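Local coordinates for protein thioredoxin (Thermosipho africanus, PDB 6MOS) that probably catalyses thiol-disulfide exchange, as thioredoxins do, reducing disulfides of other proteins through a pair of redox-active cysteines, at residues M28-F33 and P80-L85; F33-C38 and I62-N67; V76-T81 and R93-F98. All coordinates share one frame; numbering follows the deposited sequence.

Contact 1. Residues M28-F33 and P80-L85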
loop_
_atom_site.group_PDB
_atom_site.type_symbol
_atom_site.label_atom_id
_atom_site.label_comp_id
_atom_site.label_asym_id
_atom_site.label_seq_id
_atom_site.Cartn_x
_atom_site.Cartn_y
_atom_site.Cartn_z
ATOM N N MET A 28 -0.178 3.306 -12.185
ATOM C CA MET A 28 0.142 3.274 -10.747
ATOM C C MET A 28 -0.111 1.901 -10.152
ATOM O O MET A 28 -0.671 1.016 -10.801
ATOM C CB MET A 28 -0.661 4.318 -9.983
ATOM C CG MET A 28 -0.256 5.747 -10.280
ATOM S SD MET A 28 -1.340 6.881 -9.405
ATOM C CE MET A 28 -0.763 6.704 -7.716
ATOM N N LYS A 29 0.303 1.726 -8.902
ATOM C CA LYS A 29 0.156 0.439 -8.250
ATOM C C LYS A 29 0.225 0.668 -6.755
ATOM O O LYS A 29 1.027 1.482 -6.287
ATOM C CB LYS A 29 1.253 -0.544 -8.665
ATOM C CG LYS A 29 0.965 -1.962 -8.232
ATOM C CD LYS A 29 2.233 -2.784 -8.129
ATOM C CE LYS A 29 1.900 -4.208 -7.743
ATOM N NZ LYS A 29 3.101 -5.092 -7.726
ATOM N N ILE A 30 -0.631 -0.035 -6.019
ATOM C CA ILE A 30 -0.555 -0.110 -4.567
ATOM C C ILE A 30 -0.031 -1.483 -4.183
ATOM O O ILE A 30 -0.538 -2.502 -4.664
ATOM C CB ILE A 30 -1.921 0.142 -3.913
ATOM C CG1 ILE A 30 -2.428 1.542 -4.287
ATOM C CG2 ILE A 30 -1.834 -0.093 -2.391
ATOM C CD1 ILE A 30 -3.859 1.810 -3.859
ATOM N N GLU A 31 0.977 -1.513 -3.316
ATOM C CA GLU A 31 1.473 -2.750 -2.728
ATOM C C GLU A 31 1.146 -2.718 -1.243
ATOM O O GLU A 31 1.525 -1.772 -0.549
ATOM C CB GLU A 31 2.972 -2.912 -2.970
ATOM C CG GLU A 31 3.234 -3.308 -4.454
ATOM C CD GLU A 31 4.696 -3.550 -4.800
ATOM O OE1 GLU A 31 5.562 -3.228 -3.986
ATOM O OE2 GLU A 31 4.987 -4.051 -5.927
ATOM N N TYR A 32 0.422 -3.733 -0.773
ATOM C CA TYR A 32 -0.065 -3.800 0.604
ATOM C C TYR A 32 0.600 -4.998 1.264
ATOM O O TYR A 32 0.336 -6.136 0.876
ATOM C CB TYR A 32 -1.582 -3.945 0.621
ATOM C CG TYR A 32 -2.184 -3.950 2.002
ATOM C CD1 TYR A 32 -2.295 -2.777 2.717
ATOM C CD2 TYR A 32 -2.655 -5.123 2.574
ATOM C CE1 TYR A 32 -2.836 -2.773 3.988
ATOM C CE2 TYR A 32 -3.204 -5.134 3.854
ATOM C CZ TYR A 32 -3.289 -3.951 4.551
ATOM O OH TYR A 32 -3.840 -3.931 5.822
ATOM N N PHE A 33 1.454 -4.750 2.254
ATOM C CA PHE A 33 2.202 -5.807 2.930
ATOM C C PHE A 33 1.514 -6.156 4.239
ATOM O O PHE A 33 1.223 -5.268 5.047
ATOM C CB PHE A 33 3.650 -5.390 3.188
ATOM C CG PHE A 33 4.426 -5.078 1.931
ATOM C CD1 PHE A 33 4.375 -3.810 1.366
ATOM C CD2 PHE A 33 5.204 -6.052 1.322
ATOM C CE1 PHE A 33 5.091 -3.513 0.204
ATOM C CE2 PHE A 33 5.923 -5.769 0.159
ATOM C CZ PHE A 33 5.865 -4.504 -0.400
ATOM N N PRO A 80 0.896 -3.201 9.033
ATOM C CA PRO A 80 0.800 -3.037 7.573
ATOM C C PRO A 80 1.852 -2.073 7.030
ATOM O O PRO A 80 2.274 -1.155 7.743
ATOM C CB PRO A 80 -0.614 -2.493 7.383
ATOM C CG PRO A 80 -0.895 -1.743 8.656
ATOM C CD PRO A 80 -0.224 -2.559 9.747
ATOM N N THR A 81 2.316 -2.301 5.799
ATOM C CA THR A 81 3.080 -1.301 5.071
ATOM C C THR A 81 2.378 -1.087 3.740
ATOM O O THR A 81 1.921 -2.047 3.119
ATOM C CB THR A 81 4.556 -1.712 4.853
ATOM O OG1 THR A 81 5.277 -1.714 6.097
ATOM C CG2 THR A 81 5.256 -0.770 3.873
ATOM N N VAL A 82 2.248 0.172 3.334
ATOM C CA VAL A 82 1.612 0.532 2.071
ATOM C C VAL A 82 2.642 1.258 1.224
ATOM O O VAL A 82 3.268 2.215 1.687
ATOM C CB VAL A 82 0.360 1.406 2.279
ATOM C CG1 VAL A 82 -0.203 1.827 0.935
ATOM C CG2 VAL A 82 -0.693 0.644 3.055
ATOM N N ILE A 83 2.833 0.801 -0.014
ATOM C CA ILE A 83 3.731 1.476 -0.939
ATOM C C ILE A 83 2.909 1.857 -2.159
ATOM O O ILE A 83 2.229 1.007 -2.737
ATOM C CB ILE A 83 4.932 0.595 -1.328
ATOM C CG1 ILE A 83 5.737 0.195 -0.084
ATOM C CG2 ILE A 83 5.858 1.334 -2.285
ATOM C CD1 ILE A 83 7.016 -0.543 -0.412
ATOM N N ILE A 84 2.917 3.141 -2.511
ATOM C CA ILE A 84 2.299 3.612 -3.745
ATOM C C ILE A 84 3.394 3.749 -4.795
ATOM O O ILE A 84 4.455 4.326 -4.526
ATOM C CB ILE A 84 1.555 4.940 -3.520
ATOM C CG1 ILE A 84 0.554 4.784 -2.365
ATOM C CG2 ILE A 84 0.843 5.360 -4.791
ATOM C CD1 ILE A 84 -0.117 6.079 -1.946
ATOM N N LEU A 85 3.162 3.194 -5.982
ATOM C CA LEU A 85 4.170 3.223 -7.029
ATOM C C LEU A 85 3.564 3.716 -8.332
ATOM O O LEU A 85 2.354 3.614 -8.560
ATOM C CB LEU A 85 4.807 1.843 -7.263
ATOM C CG LEU A 85 5.499 1.182 -6.071
ATOM C CD1 LEU A 85 4.565 0.176 -5.414
ATOM C CD2 LEU A 85 6.805 0.530 -6.476
#
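Tyr32 and Phe33 point to the two faces of the sheet, and their first torsions aim the rings at different neighbours there: Tyr32 holds CG trans to its own N (chi1 -177°), which lays its ring beside Val82 and Pro80, whereas Phe33 has CG opposite its carbonyl carbon (chi1 -61°) and reaches Thr81 and Ile83. Val82 CG2 meets the tyrosine at the ring edge, 3.8 Å from Tyr32 CD1. Farther out the ring runs alongside Pro80 CB, and its hydroxyl is hydrogen-bonded to the carbonyl of Cys41 in helix 39-55. Thr81 O lies in the plane of the Phe33 ring, 3.5 Å from Phe33 CD1, and also accepts an almost straight bond from Phe33 N (2.9 Å, 177°). Ile83 CD1 approaches the same ring obliquely, 3.6 Å from Phe33 CE1. At the other end of the Tyr32 face, Met28 bends at its thioether to bring CE within 3.6 Å of Ile84 CG2, where Met28 also touches Tyr110 and Leu111 of helix 100-115.

Glu31 stretches beyond CG until its CD rests 3.8 Å from Leu85 CD1. Its OE2 offers the anti lone pair to Lys29 NZ at 2.8 Å, while OE1 bonds to Tyr70 OH; Lys29 has a second acidic partner in Glu60. With an alanine here, Lys29 would probably lose one of its two acidic mates and Tyr70 its carboxylate partner, and a gap would open beside Leu85 CD1. Six backbone bonds join the strands at the hydrogen-bonded pairs Lys29-Leu85, Glu31-Ile83 and Phe33-Thr81. This antiparallel pairing of the two inner strands, the second entered through a cis-proline, is characteristic of the thioredoxin fold.

Contact 2. Residues F33-C38 and I62-N67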
loop_
_atom_site.group_PDB
_atom_site.type_symbol
_atom_site.label_atom_id
_atom_site.label_comp_id
_atom_site.label_asym_id
_atom_site.label_seq_id
_atom_site.Cartn_x
_atom_site.Cartn_y
_atom_site.Cartn_z
ATOM N N PHE A 33 1.454 -4.750 2.254
ATOM C CA PHE A 33 2.202 -5.807 2.930
ATOM C C PHE A 33 1.514 -6.156 4.239
ATOM O O PHE A 33 1.223 -5.268 5.047
ATOM C CB PHE A 33 3.650 -5.390 3.188
ATOM C CG PHE A 33 4.426 -5.078 1.931
ATOM C CD1 PHE A 33 4.375 -3.810 1.366
ATOM C CD2 PHE A 33 5.204 -6.052 1.322
ATOM C CE1 PHE A 33 5.091 -3.513 0.204
ATOM C CE2 PHE A 33 5.923 -5.769 0.159
ATOM C CZ PHE A 33 5.865 -4.504 -0.400
ATOM N N LYS A 34 1.251 -7.445 4.445
ATOM C CA LYS A 34 0.459 -7.867 5.592
ATOM C C LYS A 34 0.957 -9.220 6.079
ATOM O O LYS A 34 1.807 -9.859 5.459
ATOM C CB LYS A 34 -1.040 -7.920 5.236
ATOM C CG LYS A 34 -1.410 -8.834 4.038
ATOM C CD LYS A 34 -1.621 -10.296 4.481
ATOM C CE LYS A 34 -2.090 -11.186 3.338
ATOM N NZ LYS A 34 -2.516 -12.516 3.880
ATOM N N ASN A 35 0.422 -9.648 7.218
ATOM C CA ASN A 35 0.409 -11.064 7.535
ATOM C C ASN A 35 -0.936 -11.376 8.172
ATOM O O ASN A 35 -1.722 -10.475 8.491
ATOM C CB ASN A 35 1.614 -11.465 8.392
ATOM C CG ASN A 35 1.540 -10.952 9.796
ATOM O OD1 ASN A 35 0.534 -11.107 10.482
ATOM N ND2 ASN A 35 2.627 -10.344 10.242
ATOM N N ASP A 36 -1.238 -12.659 8.314
ATOM C CA ASP A 36 -2.593 -12.992 8.718
ATOM C C ASP A 36 -2.766 -12.985 10.231
ATOM O O ASP A 36 -3.871 -13.251 10.713
ATOM C CB ASP A 36 -3.015 -14.335 8.115
ATOM C CG ASP A 36 -3.479 -14.195 6.668
ATOM O OD1 ASP A 36 -3.836 -13.066 6.256
ATOM O OD2 ASP A 36 -3.493 -15.207 5.938
ATOM N N LYS A 37 -1.715 -12.665 10.982
ATOM C CA LYS A 37 -1.809 -12.494 12.429
ATOM C C LYS A 37 -1.904 -11.032 12.842
ATOM O O LYS A 37 -1.959 -10.732 14.047
ATOM C CB LYS A 37 -0.608 -13.145 13.108
ATOM C CG LYS A 37 -0.653 -14.658 13.041
ATOM C CD LYS A 37 0.598 -15.292 13.629
ATOM C CE LYS A 37 1.755 -15.227 12.650
ATOM N NZ LYS A 37 2.762 -16.288 12.915
ATOM N N CYS A 38 -1.941 -10.123 11.877
ATOM C CA CYS A 38 -1.943 -8.679 12.118
ATOM C C CYS A 38 -3.378 -8.158 12.049
ATOM O O CYS A 38 -4.007 -8.166 10.982
ATOM C CB CYS A 38 -1.032 -7.988 11.105
ATOM S SG CYS A 38 -1.199 -6.179 10.887
ATOM N N ILE A 62 0.489 -8.647 -0.369
ATOM C CA ILE A 62 1.713 -9.420 -0.220
ATOM C C ILE A 62 1.782 -9.890 1.223
ATOM O O ILE A 62 1.745 -9.067 2.146
ATOM C CB ILE A 62 2.951 -8.591 -0.589
ATOM C CG1 ILE A 62 2.843 -8.129 -2.043
ATOM C CG2 ILE A 62 4.240 -9.387 -0.341
ATOM C CD1 ILE A 62 3.809 -7.041 -2.418
ATOM N N ASP A 63 1.866 -11.206 1.417
ATOM C CA ASP A 63 1.965 -11.778 2.752
ATOM C C ASP A 63 3.441 -11.957 3.084
ATOM O O ASP A 63 4.127 -12.785 2.475
ATOM C CB ASP A 63 1.211 -13.101 2.849
ATOM C CG ASP A 63 1.037 -13.542 4.292
ATOM O OD1 ASP A 63 2.053 -13.929 4.899
ATOM O OD2 ASP A 63 -0.099 -13.475 4.809
ATOM N N VAL A 64 3.923 -11.197 4.075
ATOM C CA VAL A 64 5.357 -11.155 4.352
ATOM C C VAL A 64 5.845 -12.441 4.998
ATOM O O VAL A 64 7.053 -12.705 5.002
ATOM C CB VAL A 64 5.707 -9.930 5.219
ATOM C CG1 VAL A 64 5.247 -8.665 4.512
ATOM C CG2 VAL A 64 5.099 -10.038 6.635
ATOM N N ILE A 65 4.940 -13.249 5.535
ATOM C CA ILE A 65 5.320 -14.518 6.141
ATOM C C ILE A 65 5.323 -15.621 5.100
ATOM O O ILE A 65 6.255 -16.427 5.047
ATOM C CB ILE A 65 4.394 -14.866 7.327
ATOM C CG1 ILE A 65 4.649 -13.923 8.502
ATOM C CG2 ILE A 65 4.624 -16.311 7.775
ATOM C CD1 ILE A 65 3.731 -14.166 9.692
ATOM N N GLU A 66 4.300 -15.654 4.246
ATOM C CA GLU A 66 4.222 -16.718 3.250
ATOM C C GLU A 66 5.238 -16.506 2.138
ATOM O O GLU A 66 5.838 -17.467 1.653
ATOM C CB GLU A 66 2.804 -16.807 2.681
ATOM C CG GLU A 66 1.740 -17.211 3.701
ATOM C CD GLU A 66 2.152 -18.408 4.563
ATOM O OE1 GLU A 66 2.795 -19.349 4.040
ATOM O OE2 GLU A 66 1.836 -18.404 5.776
ATOM N N ASN A 67 5.453 -15.256 1.727
ATOM C CA ASN A 67 6.302 -14.924 0.581
ATOM C C ASN A 67 7.279 -13.822 0.971
ATOM O O ASN A 67 7.198 -12.696 0.468
ATOM C CB ASN A 67 5.448 -14.497 -0.613
ATOM C CG ASN A 67 4.401 -15.529 -0.975
ATOM O OD1 ASN A 67 3.201 -15.279 -0.857
ATOM N ND2 ASN A 67 4.853 -16.704 -1.415
HETATM O O HOH W 1 0.538 -14.610 7.324
#
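Lys34 and Asp63, neighbours on parallel strands, cross obliquely as the lysine folds over toward the acid. Lys34 CG sits between its backbone N and carbonyl carbon (chi1 57°) and the chain bends at chi2, which carries CD and CE past Asp63 and brings NZ 2.8 Å from the anti lone pair of Asp63 OD2. NZ also forms a salt bridge with Asp36 OD1, 2.8 Å away, arriving from above that carboxylate's plane. The Asp36 and Asp63 side chains stand at about a right angle, their carboxylate planes 74° apart; the shared ammonium probably offsets the closeness of the two acids. A water accepts from Asp36 N and donates to Asp63 OD2. Asp63 OD1 is occupied differently: Ile65 N and Glu66 N reach it from opposite faces of the carboxylate, the first an Asx turn and the two together an Asx motif at the end of the strand.

Here strands 29-34 and 58-63 lie side by side and parallel, linked through helix 39-55 in a beta-alpha-beta crossover and bonded by Lys34 N to Ile62 O and Val64 N to Lys34 O, both 2.9 Å. On the other face Phe33 and Ile62 point the same way, with Ile62 CD1 3.6 Å from Phe33 CE2. Past the strands, Ile65 CD1 packs on Asn35 CB and, 3.7 Å away, on Lys37 CE. Asn35 OD1 receives Lys37 N in its carbonyl plane, an Asx turn leading into Cys38, the helix N-cap and half of the disulfide with Cys41.

Contact 3. Residues V76-T81 and R93-F98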
loop_
_atom_site.group_PDB
_atom_site.type_symbol
_atom_site.label_atom_id
_atom_site.label_comp_id
_atom_site.label_asym_id
_atom_site.label_seq_id
_atom_site.Cartn_x
_atom_site.Cartn_y
_atom_site.Cartn_z
ATOM N N VAL A 76 10.916 -4.083 3.779
ATOM C CA VAL A 76 9.657 -4.006 4.509
ATOM C C VAL A 76 9.766 -4.927 5.711
ATOM O O VAL A 76 9.983 -6.135 5.550
ATOM C CB VAL A 76 8.474 -4.419 3.625
ATOM C CG1 VAL A 76 7.195 -4.529 4.471
ATOM C CG2 VAL A 76 8.320 -3.450 2.469
ATOM N N PHE A 77 9.604 -4.367 6.908
ATOM C CA PHE A 77 9.777 -5.117 8.144
ATOM C C PHE A 77 8.573 -5.095 9.060
ATOM O O PHE A 77 8.450 -5.988 9.902
ATOM C CB PHE A 77 10.988 -4.590 8.919
ATOM C CG PHE A 77 12.184 -4.422 8.071
ATOM C CD1 PHE A 77 12.773 -5.524 7.478
ATOM C CD2 PHE A 77 12.711 -3.170 7.837
ATOM C CE1 PHE A 77 13.873 -5.381 6.669
ATOM C CE2 PHE A 77 13.816 -3.018 7.034
ATOM C CZ PHE A 77 14.398 -4.124 6.445
ATOM N N THR A 78 7.713 -4.100 8.956
ATOM C CA THR A 78 6.510 -4.019 9.763
ATOM C C THR A 78 5.284 -4.106 8.867
ATOM O O THR A 78 5.321 -3.724 7.696
ATOM C CB THR A 78 6.463 -2.715 10.580
ATOM O OG1 THR A 78 5.232 -2.666 11.311
ATOM C CG2 THR A 78 6.600 -1.493 9.682
ATOM N N VAL A 79 4.194 -4.618 9.423
ATOM C CA VAL A 79 2.915 -4.592 8.719
ATOM C C VAL A 79 1.880 -3.902 9.603
ATOM O O VAL A 79 1.967 -3.973 10.838
ATOM C CB VAL A 79 2.478 -6.009 8.294
ATOM C CG1 VAL A 79 3.455 -6.547 7.293
ATOM C CG2 VAL A 79 2.459 -6.950 9.487
ATOM N N PRO A 80 0.896 -3.201 9.033
ATOM C CA PRO A 80 0.800 -3.037 7.573
ATOM C C PRO A 80 1.852 -2.073 7.030
ATOM O O PRO A 80 2.274 -1.155 7.743
ATOM C CB PRO A 80 -0.614 -2.493 7.383
ATOM C CG PRO A 80 -0.895 -1.743 8.656
ATOM C CD PRO A 80 -0.224 -2.559 9.747
ATOM N N THR A 81 2.316 -2.301 5.799
ATOM C CA THR A 81 3.080 -1.301 5.071
ATOM C C THR A 81 2.378 -1.087 3.740
ATOM O O THR A 81 1.921 -2.047 3.119
ATOM C CB THR A 81 4.556 -1.712 4.853
ATOM O OG1 THR A 81 5.277 -1.714 6.097
ATOM C CG2 THR A 81 5.256 -0.770 3.873
ATOM N N ARG A 93 5.845 5.637 0.844
ATOM C CA ARG A 93 5.738 4.457 1.683
ATOM C C ARG A 93 5.072 4.850 2.996
ATOM O O ARG A 93 5.353 5.922 3.552
ATOM C CB ARG A 93 7.122 3.832 1.919
ATOM C CG ARG A 93 7.122 2.573 2.763
ATOM C CD ARG A 93 8.531 2.026 2.943
ATOM N NE ARG A 93 9.137 1.631 1.679
ATOM C CZ ARG A 93 9.994 0.618 1.554
ATOM N NH1 ARG A 93 10.330 -0.092 2.624
ATOM N NH2 ARG A 93 10.495 0.307 0.367
ATOM N N PHE A 94 4.156 4.005 3.466
ATOM C CA PHE A 94 3.494 4.192 4.755
ATOM C C PHE A 94 3.799 2.987 5.632
ATOM O O PHE A 94 3.455 1.860 5.279
ATOM C CB PHE A 94 1.980 4.339 4.594
ATOM C CG PHE A 94 1.560 5.436 3.663
ATOM C CD1 PHE A 94 1.490 5.217 2.294
ATOM C CD2 PHE A 94 1.206 6.683 4.153
ATOM C CE1 PHE A 94 1.089 6.230 1.430
ATOM C CE2 PHE A 94 0.797 7.699 3.287
ATOM C CZ PHE A 94 0.743 7.471 1.932
ATOM N N ALA A 95 4.430 3.215 6.779
ATOM C CA ALA A 95 4.658 2.122 7.715
ATOM C C ALA A 95 4.671 2.702 9.122
ATOM O O ALA A 95 4.828 3.912 9.306
ATOM C CB ALA A 95 5.968 1.391 7.430
ATOM N N ARG A 96 4.477 1.824 10.102
ATOM C CA ARG A 96 4.591 2.155 11.526
ATOM C C ARG A 96 3.442 3.013 12.039
ATOM O O ARG A 96 2.658 2.555 12.878
ATOM C CB ARG A 96 5.926 2.850 11.821
ATOM C CG ARG A 96 7.115 1.905 11.873
ATOM C CD ARG A 96 8.429 2.651 12.039
ATOM N NE ARG A 96 9.575 1.742 12.023
ATOM C CZ ARG A 96 10.146 1.270 10.916
ATOM N NH1 ARG A 96 9.674 1.615 9.721
ATOM N NH2 ARG A 96 11.187 0.447 11.003
ATOM N N ASN A 97 3.334 4.260 11.578
ATOM C CA ASN A 97 2.299 5.162 12.092
ATOM C C ASN A 97 1.699 5.946 10.930
ATOM O O ASN A 97 2.287 6.929 10.462
ATOM C CB ASN A 97 2.845 6.100 13.162
ATOM C CG ASN A 97 1.807 6.438 14.223
ATOM O OD1 ASN A 97 0.785 5.758 14.353
ATOM N ND2 ASN A 97 2.062 7.494 14.987
ATOM N N PHE A 98 0.523 5.514 10.481
ATOM C CA PHE A 98 -0.203 6.197 9.420
ATOM C C PHE A 98 -1.665 5.781 9.481
ATOM O O PHE A 98 -1.995 4.690 9.962
ATOM C CB PHE A 98 0.386 5.878 8.043
ATOM C CG PHE A 98 0.174 4.462 7.607
ATOM C CD1 PHE A 98 1.039 3.451 8.019
ATOM C CD2 PHE A 98 -0.876 4.135 6.761
ATOM C CE1 PHE A 98 0.847 2.150 7.600
ATOM C CE2 PHE A 98 -1.077 2.823 6.347
ATOM C CZ PHE A 98 -0.211 1.835 6.764
HETATM O O HOH W 2 3.151 -0.791 10.080
#
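Thr81 meets Phe94, Ala95 and Arg93 in turn along its short side chain. Its CA already makes a CA-H...O contact with Phe94 O at 3.2 Å, and CB is 3.8 Å from Phe94 O. From CB the two branches diverge. CG2, set trans to the backbone N, stays near Phe94 O and touches Arg93 CG, 4.0 Å away, beside the aliphatic part of an arginine whose NE is paired with Glu90. The hydroxyl branch ends with OG1 3.4 Å from Ala95 CB and donates to Thr78 O at 2.6 Å, tying the strand's first residue back to the loop before it. Thr78 CG2 packs beside it on that methyl, 3.7 Å from Ala95 CB.

This is the cis-proline loop of the thioredoxin fold, held against the end of the neighbouring strand 89-95; Pro80 and Val79 both touch the Cys38-Cys41 disulfide region. A water knits the loop further: it donates to Pro80 O, accepts from Arg96 N, and lies 3.1 Å from Thr78 OG1. Pro80 O also sits in the plane of the Phe98 ring at its edge, 3.6 Å from Phe98 CE1, while Pro80 CG approaches Phe98 CZ. One face of that ring is covered by Phe94 CB, above its centre. Farther back in the loop, Val76 CG2 meets the Arg93 guanidinium obliquely at NH1, and Arg93 NH2 is hydrogen-bonded to Lys74 O.

How the contacts relate
From the N terminus, strand 29-34 enters contact 1 and at Phe33 passes straight into contact 2. Contact 2 closes first, at 62-67, after helix 39-55, as strand 58-63 runs out. Its loop is nested inside the larger one that contact 1 completes at 80-85, once helix 69-73 has been traversed. Contact 3 opens at Val76, before contact 1 is finished, shares Pro80 and Thr81 with it, and closes at 93-98 after the hairpin of strands 81-86 and 89-95; it follows contact 2 in series. Together they bind the sheet in the order 58-63, 29-34, 81-86, 89-95, and bring the disulfide-bearing turn beside the cis-proline loop.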